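Local structure of ECF RNA polymerase sigma factor SigK (Mycobacterium tuberculosis, 4NQW) at residues A[53-58]-A[67-72]; A[60-65]-A[106-111]; A[73-78]-A[99-104]; A[170-175]-A[185-190]. The protein probably promotes attachment of RNA polymerase to specific promoters as an initiation factor of the extracytoplasmic function class, held inactive by an anti-sigma factor until released by regulated proteolysis. All coordinates share one frame; numbering follows the deposited sequence.

Contact 1 of 4, residues A[53-58]-A[67-72]; sequences RVYGLV and YSEETT. With CD (cadmium ion), chain E.
Y55 of helix 42-62 lies along helix 65-82, and its atoms meet T72, S68 and E69 in turn. Y55 CB is 4.3 Å from T72 OG1. Beyond it, Y55 CD1 lies 3.6 Å from the same T72 OG1, which sits in the ring plane at its edge. Next, Y55 CE1 reaches E69 CG at 4.0 Å and brushes S68 CB. OH ends beside the same CG. CG of Y55 stands anti to the backbone N (chi1 -177°), which lays the ring alongside E69; the two side chains point the same way, ring and carboxylate planes 33° apart. One turn on, V58 CG1 packs against both S68, at CA (3.5 Å), and T71 CB. T72 OG1 is occupied by its own helix: it donates to S68 O at 2.7 Å, while T72 N reaches that oxygen from the opposite face of its plane. S68 OG is hydrogen-bonded to D64 O. The E69 carboxylate chelates a cadmium ion, OE2 at 2.4 Å and OE1 at 2.8 Å, with two waters and a polar side chain of the partner protein chain. Both helices belong to sigma-70 domain 2, and 65-82 carries E70, T71 and T72 of the RpoC-binding motif. With these hydroxyls satisfied by backbone carbonyls, the helices meet through carbon surfaces, and E69 offers its CG methylene to Y55 while the metal takes up its carboxylate.

Contact 2 of 4, residues A[60-65]-A[106-111]; sequences RVLRDT and VDRVRC. With CD (cadmium ion), chain C; CD (cadmium ion), chain L; CD (cadmium ion), chain D.
L62 and V109 lie alongside each other, pointing opposite ways, bringing L62 CD2 to 3.9 Å from V109 CG2. The same leucine methyl meets the stem of R108, with L62 CD2 3.6 Å from R108 CB, so it sits over the junction between two consecutive residues of helix 93-111. CG of L62 is anti to its carbonyl carbon (chi1 -52°), and chi2 -177° runs CD1 on as the extended branch, leaving CD2 as the one turned to that helix. V61, one residue earlier, crosses V109 at a slant: V61 CG1 to V109 CG2 is 3.8 Å. V61 CG1 also lies 4.1 Å from V106 N, one turn back. V109 CG2 is therefore shared by V61 and L62. R108 starts out toward helix 42-62, but its chain bends at chi2 and chi3 and leads its guanidinium to helix 65-82, where NE makes a weak hydrogen bond to T71 OG1. D107 starts out away from helix 42-62 and holds two cadmium ions, on OD1 and OD2, each at 2.4 Å; C111 SG binds a third. An acidic side chain of the partner protein chain shares the ion on OD2. The contact closes helix 42-62 on helix 93-111 within sigma-70 domain 2. Aliphatic carbons, including the R108 stem, make it without a polar bond, and neither D107 nor C111 touches segment 60-65, so cohesion probably rests on dispersion and excluding water.

Contact 3 of 4, residues A[73-78]-A[99-104]; sequences QEIYLE and TMAHRR. With CD (cadmium ion), chain F.
R104 places its guanidinium between two acids of helix 65-82 one turn apart. R104 NH2 donates to E78 OE2 at 2.6 Å, nearly straight at 164°, and R104 NH1 donates to E74 OE1 at 3.2 Å; both are salt bridges. Both acceptors lie in the guanidinium plane, yet each carboxylate oxygen is met from above its own plane, and the carboxylates stand steeply to the guanidinium, that of E78 at 80°. E74 O lies over the centre of one guanidinium face. The bend at chi3 turns the R104 head across the end of its otherwise extended chain, and R104 CD packs on I75 CG1 at 3.7 Å. Beneath, I75 CD1 touches A101 CB at 3.5 Å, while M100 brings its sulfur near I75 O. In the second shell, water 4 donates to E78 OE2 (2.9 Å) and only weakly to M100 O. A cadmium ion is chelated by E78 OE1 at 2.6 Å and OE2 at 2.8 Å; the latter thus serves metal, arginine and water, which probably fixes the carboxylate's rotation. Farther out, V54 and V58 of helix 42-62 and L97 back I75, and T71 lies against R104. Segments 73-78 and 99-104, whose N-to-C directions lie 137° apart, place an aliphatic core under a charged outer edge in the all-helical sigma-70 region 2 domain, which mediates recognition of the -10 element and takes part in DNA melting.

Contact 4 of 4, residues A[170-175]-A[185-190]; sequences LTYVEV and TIKSRM
The Y172 ring is skirted obliquely by the K187 chain, whose CG lies 3.6 Å from Y172 CD2 and whose CD is equally close to Y172 CE2. V173 CG2 lies over one ring face, 3.9 Å above the plane and offset toward the rim. Y172 holds CG between its backbone N and carbonyl carbon (chi1 80°), which sends the ring out beside K187 and leaves CB for M190 CE at 3.7 Å. Both polar tips share water 6, which donates to Y172 OH at 2.7 Å and accepts from K187 NZ at 2.8 Å; acidic side chains of the partner protein chain bind the same hydroxyl and amine. Behind the ring, V175 CG1 meets I186 CG2 at 3.7 Å. A capping box starts the first helix: E174 N donates to T171 OG1 at 3.1 Å, and T171 N returns a bond to the anti lone pair of E174 OE1. These are probably the two helices of the DNA-binding helix-turn-helix of sigma-70 region 4. Helix 172-178 packs on the early turns of helix 183-201, and helix 156-167 flanks the pair, touching M190 through A165 and R189 through T157, Q158 and C161.

In the fold
Contacts 1, 2 and 3 tie together three helices of the region 2 domain: contact 1 joins 42-62 to 65-82, contact 2 joins 42-62 to 93-111, and contact 3 joins 65-82 to 93-111. Every pair of the three helices is thus joined, with contact centres about 8 to 12 Å apart. Along the chain, contacts 1 and 2 interlock, while contact 3 is nested within the loop closed by contact 2. Contact 4 follows in region 4, its centre about 19 Å from that of contact 2. R110 touches L170 and T171 there, so regions 2 and 4 touch here, an arrangement consistent with a compact, inhibited state.

Contact 1 of 4, residues A[53-58]-A[67-72]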
# COMPACT_ATOMS: atom_id res chain seq x y z
N ARG A 53 -3.34 -6.54 9.78
CA ARG A 53 -3.37 -6.14 8.38
C ARG A 53 -1.98 -5.81 7.84
O ARG A 53 -1.66 -6.14 6.70
CB ARG A 53 -4.33 -4.96 8.17
CG ARG A 53 -5.80 -5.37 8.22
CD ARG A 53 -6.74 -4.25 7.81
NE ARG A 53 -7.49 -3.69 8.93
CZ ARG A 53 -7.03 -2.75 9.77
NH1 ARG A 53 -5.81 -2.25 9.63
NH2 ARG A 53 -7.80 -2.32 10.76
N VAL A 54 -1.13 -5.17 8.66
CA VAL A 54 0.24 -4.88 8.23
C VAL A 54 1.06 -6.17 8.15
O VAL A 54 1.69 -6.45 7.13
CB VAL A 54 0.95 -3.89 9.18
CG1 VAL A 54 2.42 -3.75 8.80
CG2 VAL A 54 0.26 -2.53 9.12
N TYR A 55 1.06 -6.94 9.24
CA TYR A 55 1.82 -8.19 9.30
C TYR A 55 1.39 -9.17 8.21
O TYR A 55 2.23 -9.83 7.59
CB TYR A 55 1.68 -8.84 10.68
CG TYR A 55 2.49 -10.10 10.84
CD1 TYR A 55 3.88 -10.04 10.94
CD2 TYR A 55 1.88 -11.34 10.92
CE1 TYR A 55 4.63 -11.19 11.10
CE2 TYR A 55 2.62 -12.50 11.08
CZ TYR A 55 4.00 -12.41 11.17
OH TYR A 55 4.74 -13.56 11.34
N GLY A 56 0.08 -9.27 8.00
CA GLY A 56 -0.48 -10.14 6.96
C GLY A 56 -0.06 -9.75 5.56
O GLY A 56 0.19 -10.62 4.71
N LEU A 57 0.01 -8.45 5.29
CA LEU A 57 0.45 -7.96 3.99
C LEU A 57 1.92 -8.29 3.77
O LEU A 57 2.30 -8.82 2.73
CB LEU A 57 0.22 -6.45 3.84
CG LEU A 57 0.76 -5.83 2.54
CD1 LEU A 57 0.19 -6.53 1.31
CD2 LEU A 57 0.46 -4.35 2.50
N VAL A 58 2.74 -7.97 4.77
CA VAL A 58 4.17 -8.24 4.71
C VAL A 58 4.43 -9.74 4.52
O VAL A 58 5.19 -10.14 3.64
CB VAL A 58 4.90 -7.71 5.96
CG1 VAL A 58 6.35 -8.17 5.98
CG2 VAL A 58 4.85 -6.19 5.98
N TYR A 67 11.85 -12.45 8.49
CA TYR A 67 11.98 -11.14 7.84
C TYR A 67 10.68 -10.34 7.88
O TYR A 67 10.72 -9.11 7.92
CB TYR A 67 12.50 -11.29 6.40
CG TYR A 67 13.94 -11.73 6.34
CD1 TYR A 67 14.97 -10.85 6.69
CD2 TYR A 67 14.28 -13.02 5.96
CE1 TYR A 67 16.30 -11.26 6.64
CE2 TYR A 67 15.61 -13.43 5.91
CZ TYR A 67 16.61 -12.54 6.26
OH TYR A 67 17.92 -12.95 6.21
N SER A 68 9.53 -11.02 7.89
CA SER A 68 8.23 -10.35 8.02
C SER A 68 8.08 -9.66 9.37
O SER A 68 7.50 -8.57 9.46
CB SER A 68 7.08 -11.32 7.79
OG SER A 68 7.02 -11.74 6.44
N GLU A 69 8.59 -10.30 10.42
CA GLU A 69 8.62 -9.70 11.75
C GLU A 69 9.51 -8.46 11.78
O GLU A 69 9.10 -7.40 12.25
CB GLU A 69 9.10 -10.71 12.79
CG GLU A 69 8.10 -11.83 13.07
CD GLU A 69 8.64 -12.89 14.02
OE1 GLU A 69 9.75 -12.74 14.56
OE2 GLU A 69 7.93 -13.90 14.23
N GLU A 70 10.73 -8.59 11.25
CA GLU A 70 11.68 -7.47 11.23
C GLU A 70 11.18 -6.30 10.39
O GLU A 70 11.34 -5.14 10.77
CB GLU A 70 13.04 -7.94 10.73
CG GLU A 70 13.73 -8.90 11.68
CD GLU A 70 15.13 -9.28 11.24
OE1 GLU A 70 15.57 -8.85 10.15
OE2 GLU A 70 15.81 -10.00 11.99
N THR A 71 10.59 -6.60 9.24
CA THR A 71 10.02 -5.57 8.36
C THR A 71 8.87 -4.84 9.05
O THR A 71 8.77 -3.62 8.96
CB THR A 71 9.53 -6.18 7.03
OG1 THR A 71 10.60 -6.91 6.42
CG2 THR A 71 9.04 -5.09 6.08
N THR A 72 8.01 -5.59 9.74
CA THR A 72 6.89 -5.00 10.48
C THR A 72 7.37 -4.03 11.56
O THR A 72 6.77 -2.98 11.77
CB THR A 72 5.98 -6.09 11.09
OG1 THR A 72 5.43 -6.90 10.05
CG2 THR A 72 4.83 -5.47 11.89
CD CD E . 8.98 -14.86 16.19
O HOH W 1 8.02 -16.93 15.08
O HOH W 2 7.12 -16.14 17.64

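Contact 2 of 4, residues A[60-65]-A[106-111]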
# COMPACT_ATOMS: atom_id res chain seq x y z
N ARG A 60 2.45 -11.90 3.21
CA ARG A 60 2.02 -12.22 1.85
C ARG A 60 3.11 -11.93 0.82
O ARG A 60 3.34 -12.73 -0.08
CB ARG A 60 0.74 -11.44 1.51
CG ARG A 60 0.20 -11.68 0.11
CD ARG A 60 -0.18 -13.14 -0.12
NE ARG A 60 0.33 -13.62 -1.40
CZ ARG A 60 -0.36 -13.70 -2.54
NH1 ARG A 60 -1.64 -13.34 -2.60
NH2 ARG A 60 0.24 -14.16 -3.63
N VAL A 61 3.78 -10.78 0.96
CA VAL A 61 4.79 -10.34 -0.01
C VAL A 61 6.11 -11.09 0.18
O VAL A 61 6.67 -11.60 -0.79
CB VAL A 61 5.04 -8.82 0.09
CG1 VAL A 61 6.16 -8.39 -0.85
CG2 VAL A 61 3.76 -8.05 -0.24
N LEU A 62 6.59 -11.16 1.41
CA LEU A 62 7.90 -11.76 1.71
C LEU A 62 7.86 -13.28 1.86
O LEU A 62 8.80 -13.96 1.46
CB LEU A 62 8.50 -11.13 2.97
CG LEU A 62 8.56 -9.60 3.02
CD1 LEU A 62 9.24 -9.14 4.30
CD2 LEU A 62 9.28 -9.03 1.81
N ARG A 63 6.78 -13.80 2.45
CA ARG A 63 6.61 -15.24 2.73
C ARG A 63 7.76 -15.82 3.55
O ARG A 63 8.30 -16.88 3.23
CB ARG A 63 6.43 -16.04 1.44
CG ARG A 63 5.25 -15.60 0.58
CD ARG A 63 5.53 -15.85 -0.89
NE ARG A 63 6.77 -15.19 -1.31
CZ ARG A 63 7.36 -15.36 -2.48
NH1 ARG A 63 6.85 -16.17 -3.40
NH2 ARG A 63 8.49 -14.71 -2.75
N ASP A 64 8.13 -15.10 4.61
CA ASP A 64 9.16 -15.54 5.53
C ASP A 64 8.84 -14.91 6.88
O ASP A 64 8.81 -13.68 7.00
CB ASP A 64 10.54 -15.11 5.04
CG ASP A 64 11.67 -15.75 5.83
OD1 ASP A 64 11.93 -15.31 6.97
OD2 ASP A 64 12.32 -16.68 5.29
N THR A 65 8.59 -15.74 7.89
CA THR A 65 8.19 -15.26 9.21
C THR A 65 9.23 -14.32 9.81
O THR A 65 8.89 -13.25 10.30
CB THR A 65 7.96 -16.43 10.20
OG1 THR A 65 7.04 -17.37 9.63
CG2 THR A 65 7.39 -15.92 11.52
N VAL A 106 7.83 -4.65 -0.64
CA VAL A 106 8.16 -4.77 -2.06
C VAL A 106 9.63 -4.45 -2.30
O VAL A 106 10.32 -5.16 -3.03
CB VAL A 106 7.25 -3.87 -2.93
CG1 VAL A 106 7.88 -3.59 -4.30
CG2 VAL A 106 5.88 -4.50 -3.10
N ASP A 107 10.11 -3.38 -1.67
CA ASP A 107 11.53 -3.03 -1.71
C ASP A 107 12.41 -4.20 -1.26
O ASP A 107 13.43 -4.49 -1.88
CB ASP A 107 11.78 -1.80 -0.83
CG ASP A 107 13.26 -1.57 -0.57
OD1 ASP A 107 13.80 -2.18 0.37
OD2 ASP A 107 13.86 -0.77 -1.31
N ARG A 108 12.00 -4.86 -0.18
CA ARG A 108 12.71 -6.02 0.36
C ARG A 108 12.90 -7.11 -0.70
O ARG A 108 13.96 -7.72 -0.79
CB ARG A 108 11.95 -6.61 1.55
CG ARG A 108 12.81 -7.04 2.72
CD ARG A 108 13.36 -5.84 3.49
NE ARG A 108 13.49 -6.11 4.92
CZ ARG A 108 14.42 -6.89 5.47
NH1 ARG A 108 15.32 -7.51 4.72
NH2 ARG A 108 14.43 -7.05 6.79
N VAL A 109 11.85 -7.35 -1.49
CA VAL A 109 11.88 -8.35 -2.56
C VAL A 109 12.78 -7.91 -3.72
O VAL A 109 13.54 -8.72 -4.25
CB VAL A 109 10.45 -8.64 -3.09
CG1 VAL A 109 10.49 -9.49 -4.36
CG2 VAL A 109 9.62 -9.33 -2.02
N ARG A 110 12.69 -6.64 -4.11
CA ARG A 110 13.46 -6.12 -5.25
C ARG A 110 14.93 -5.91 -4.91
O ARG A 110 15.80 -6.45 -5.58
CB ARG A 110 12.87 -4.81 -5.76
CG ARG A 110 11.55 -4.97 -6.49
CD ARG A 110 11.05 -3.63 -6.98
NE ARG A 110 9.63 -3.67 -7.32
CZ ARG A 110 8.87 -2.60 -7.50
NH1 ARG A 110 9.38 -1.37 -7.38
NH2 ARG A 110 7.59 -2.75 -7.80
N CYS A 111 15.19 -5.11 -3.87
CA CYS A 111 16.57 -4.83 -3.46
C CYS A 111 17.35 -6.12 -3.18
O CYS A 111 18.53 -6.21 -3.49
CB CYS A 111 16.62 -3.89 -2.25
SG CYS A 111 16.34 -2.13 -2.63
CD CD C . 16.24 -2.07 0.29
CD CD L . 13.47 0.42 -3.37
CD CD D . 18.47 -1.59 -2.94
O HOH W 3 16.14 -4.45 1.60

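Contact 3 of 4, residues A[73-78]-A[99-104]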
# COMPACT_ATOMS: atom_id res chain seq x y z
N GLN A 73 8.46 -4.38 12.24
CA GLN A 73 9.09 -3.49 13.22
C GLN A 73 9.57 -2.20 12.58
O GLN A 73 9.32 -1.11 13.10
CB GLN A 73 10.30 -4.16 13.88
CG GLN A 73 9.96 -5.22 14.91
CD GLN A 73 11.21 -5.77 15.57
OE1 GLN A 73 12.12 -6.25 14.90
NE2 GLN A 73 11.26 -5.70 16.89
N GLU A 74 10.27 -2.33 11.45
CA GLU A 74 10.76 -1.17 10.71
C GLU A 74 9.60 -0.25 10.33
O GLU A 74 9.72 0.97 10.40
CB GLU A 74 11.51 -1.61 9.45
CG GLU A 74 12.87 -2.24 9.71
CD GLU A 74 13.54 -2.77 8.45
OE1 GLU A 74 13.00 -2.57 7.34
OE2 GLU A 74 14.61 -3.39 8.57
N ILE A 75 8.48 -0.85 9.94
CA ILE A 75 7.29 -0.10 9.51
C ILE A 75 6.74 0.75 10.66
O ILE A 75 6.53 1.94 10.49
CB ILE A 75 6.19 -1.04 8.96
CG1 ILE A 75 6.65 -1.66 7.64
CG2 ILE A 75 4.90 -0.27 8.72
CD1 ILE A 75 5.90 -2.91 7.22
N TYR A 76 6.54 0.14 11.82
CA TYR A 76 6.01 0.87 12.98
C TYR A 76 7.03 1.82 13.61
O TYR A 76 6.64 2.78 14.28
CB TYR A 76 5.42 -0.10 14.01
CG TYR A 76 4.10 -0.66 13.57
CD1 TYR A 76 3.99 -1.95 13.07
CD2 TYR A 76 2.95 0.12 13.61
CE1 TYR A 76 2.78 -2.46 12.64
CE2 TYR A 76 1.73 -0.38 13.18
CZ TYR A 76 1.65 -1.67 12.70
OH TYR A 76 0.44 -2.16 12.28
N LEU A 77 8.32 1.57 13.40
CA LEU A 77 9.35 2.55 13.78
C LEU A 77 9.21 3.79 12.89
O LEU A 77 9.29 4.91 13.39
CB LEU A 77 10.76 1.95 13.68
CG LEU A 77 11.95 2.70 14.31
CD1 LEU A 77 12.35 3.95 13.53
CD2 LEU A 77 11.72 3.04 15.77
N GLU A 78 8.99 3.59 11.59
CA GLU A 78 8.75 4.72 10.68
C GLU A 78 7.45 5.45 11.01
O GLU A 78 7.39 6.68 10.91
CB GLU A 78 8.76 4.30 9.21
CG GLU A 78 8.58 5.48 8.25
CD GLU A 78 8.71 5.13 6.78
OE1 GLU A 78 8.48 6.03 5.94
OE2 GLU A 78 9.05 3.98 6.45
N THR A 99 0.35 1.73 2.79
CA THR A 99 1.15 2.14 1.64
C THR A 99 2.65 2.10 1.96
O THR A 99 3.44 1.63 1.14
CB THR A 99 0.76 3.55 1.17
OG1 THR A 99 -0.63 3.57 0.84
CG2 THR A 99 1.57 3.96 -0.05
N MET A 100 3.03 2.60 3.13
CA MET A 100 4.44 2.57 3.54
C MET A 100 4.90 1.14 3.87
O MET A 100 6.07 0.81 3.68
CB MET A 100 4.70 3.52 4.71
CG MET A 100 4.06 3.15 6.03
SD MET A 100 4.76 4.04 7.44
CE MET A 100 4.47 5.74 6.96
N ALA A 101 3.97 0.32 4.35
CA ALA A 101 4.25 -1.09 4.64
C ALA A 101 4.49 -1.88 3.36
O ALA A 101 5.42 -2.69 3.28
CB ALA A 101 3.09 -1.71 5.42
N HIS A 102 3.65 -1.64 2.37
CA HIS A 102 3.78 -2.28 1.07
C HIS A 102 5.06 -1.85 0.36
O HIS A 102 5.76 -2.68 -0.22
CB HIS A 102 2.59 -1.93 0.18
CG HIS A 102 2.59 -2.66 -1.12
ND1 HIS A 102 2.14 -3.96 -1.23
CD2 HIS A 102 3.01 -2.31 -2.35
CE1 HIS A 102 2.27 -4.36 -2.48
NE2 HIS A 102 2.80 -3.38 -3.18
N ARG A 103 5.35 -0.56 0.41
CA ARG A 103 6.56 -0.01 -0.20
C ARG A 103 7.80 -0.68 0.39
O ARG A 103 8.74 -1.00 -0.34
CB ARG A 103 6.62 1.50 0.01
CG ARG A 103 7.86 2.17 -0.55
CD ARG A 103 7.99 3.60 -0.06
NE ARG A 103 9.29 4.18 -0.38
CZ ARG A 103 9.53 5.05 -1.36
NH1 ARG A 103 8.54 5.49 -2.14
NH2 ARG A 103 10.76 5.50 -1.56
N ARG A 104 7.79 -0.90 1.70
CA ARG A 104 8.92 -1.50 2.40
C ARG A 104 9.08 -2.98 2.08
O ARG A 104 10.19 -3.46 1.85
CB ARG A 104 8.79 -1.29 3.92
CG ARG A 104 10.07 -1.54 4.70
CD ARG A 104 9.94 -1.06 6.13
NE ARG A 104 10.03 0.40 6.24
CZ ARG A 104 11.14 1.09 6.51
NH1 ARG A 104 12.30 0.47 6.69
NH2 ARG A 104 11.09 2.41 6.59
CD CD F . 9.44 4.84 3.87
O HOH W 4 6.97 1.98 6.24
O HOH W 5 11.70 6.33 3.38

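Contact 4 of 4, residues A[170-175]-A[185-190]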
# COMPACT_ATOMS: atom_id res chain seq x y z
N LEU A 170 6.26 -6.87 -8.78
CA LEU A 170 6.74 -6.51 -10.11
C LEU A 170 6.35 -5.09 -10.47
O LEU A 170 5.28 -4.61 -10.09
CB LEU A 170 6.20 -7.48 -11.17
CG LEU A 170 6.89 -8.84 -11.32
CD1 LEU A 170 6.63 -9.73 -10.11
CD2 LEU A 170 6.41 -9.53 -12.59
N THR A 171 7.22 -4.41 -11.22
CA THR A 171 6.90 -3.09 -11.77
C THR A 171 6.01 -3.29 -12.99
O THR A 171 6.02 -4.37 -13.59
CB THR A 171 8.16 -2.31 -12.19
OG1 THR A 171 8.77 -2.95 -13.32
CG2 THR A 171 9.17 -2.23 -11.05
N TYR A 172 5.26 -2.27 -13.38
CA TYR A 172 4.35 -2.39 -14.53
C TYR A 172 5.11 -2.71 -15.82
O TYR A 172 4.57 -3.38 -16.71
CB TYR A 172 3.49 -1.13 -14.70
CG TYR A 172 4.17 0.03 -15.38
CD1 TYR A 172 4.98 0.90 -14.66
CD2 TYR A 172 3.98 0.28 -16.73
CE1 TYR A 172 5.60 1.98 -15.28
CE2 TYR A 172 4.59 1.35 -17.36
CZ TYR A 172 5.40 2.20 -16.62
OH TYR A 172 6.01 3.27 -17.24
N VAL A 173 6.35 -2.25 -15.91
CA VAL A 173 7.24 -2.60 -17.02
C VAL A 173 7.52 -4.10 -17.01
O VAL A 173 7.39 -4.77 -18.04
CB VAL A 173 8.58 -1.83 -16.94
CG1 VAL A 173 9.52 -2.26 -18.06
CG2 VAL A 173 8.35 -0.32 -17.01
N GLU A 174 7.91 -4.61 -15.85
CA GLU A 174 8.17 -6.05 -15.68
C GLU A 174 6.94 -6.91 -15.97
O GLU A 174 7.07 -8.02 -16.47
CB GLU A 174 8.68 -6.34 -14.26
CG GLU A 174 10.10 -5.88 -14.00
CD GLU A 174 10.60 -6.24 -12.61
OE1 GLU A 174 9.85 -6.02 -11.63
OE2 GLU A 174 11.73 -6.75 -12.49
N VAL A 175 5.75 -6.39 -15.67
CA VAL A 175 4.50 -7.08 -15.98
C VAL A 175 4.26 -7.10 -17.50
O VAL A 175 3.83 -8.12 -18.04
CB VAL A 175 3.29 -6.45 -15.26
CG1 VAL A 175 1.98 -7.04 -15.75
CG2 VAL A 175 3.42 -6.64 -13.75
N THR A 185 -1.05 -0.93 -22.44
CA THR A 185 -2.03 -1.97 -22.14
C THR A 185 -2.03 -2.33 -20.66
O THR A 185 -3.10 -2.44 -20.06
CB THR A 185 -1.78 -3.24 -22.99
OG1 THR A 185 -1.66 -2.88 -24.37
CG2 THR A 185 -2.92 -4.24 -22.83
N ILE A 186 -0.85 -2.52 -20.08
CA ILE A 186 -0.75 -2.90 -18.66
C ILE A 186 -1.18 -1.75 -17.75
O ILE A 186 -1.81 -1.98 -16.72
CB ILE A 186 0.67 -3.37 -18.29
CG1 ILE A 186 1.06 -4.61 -19.10
CG2 ILE A 186 0.78 -3.66 -16.80
CD1 ILE A 186 0.13 -5.80 -18.95
N LYS A 187 -0.85 -0.52 -18.13
CA LYS A 187 -1.25 0.65 -17.36
C LYS A 187 -2.76 0.84 -17.36
O LYS A 187 -3.36 1.12 -16.32
CB LYS A 187 -0.54 1.90 -17.88
CG LYS A 187 0.95 1.94 -17.55
CD LYS A 187 1.58 3.27 -17.93
CE LYS A 187 1.65 3.46 -19.44
NZ LYS A 187 2.28 4.76 -19.79
N SER A 188 -3.38 0.67 -18.53
CA SER A 188 -4.84 0.71 -18.65
C SER A 188 -5.49 -0.43 -17.87
O SER A 188 -6.54 -0.24 -17.25
CB SER A 188 -5.26 0.62 -20.12
OG SER A 188 -4.85 1.77 -20.84
N ARG A 189 -4.87 -1.61 -17.91
CA ARG A 189 -5.43 -2.79 -17.26
C ARG A 189 -5.35 -2.70 -15.74
O ARG A 189 -6.28 -3.09 -15.04
CB ARG A 189 -4.73 -4.06 -17.76
CG ARG A 189 -5.57 -5.33 -17.73
CD ARG A 189 -6.94 -5.13 -18.38
NE ARG A 189 -7.23 -6.12 -19.41
CZ ARG A 189 -6.95 -5.98 -20.71
NH1 ARG A 189 -6.37 -4.88 -21.17
NH2 ARG A 189 -7.27 -6.95 -21.55
N MET A 190 -4.23 -2.19 -15.22
CA MET A 190 -4.09 -1.93 -13.79
C MET A 190 -5.13 -0.93 -13.32
O MET A 190 -5.73 -1.10 -12.26
CB MET A 190 -2.69 -1.40 -13.47
CG MET A 190 -1.61 -2.46 -13.49
SD MET A 190 -0.01 -1.76 -13.06
CE MET A 190 0.99 -3.24 -13.02
O HOH W 6 4.99 4.34 -19.53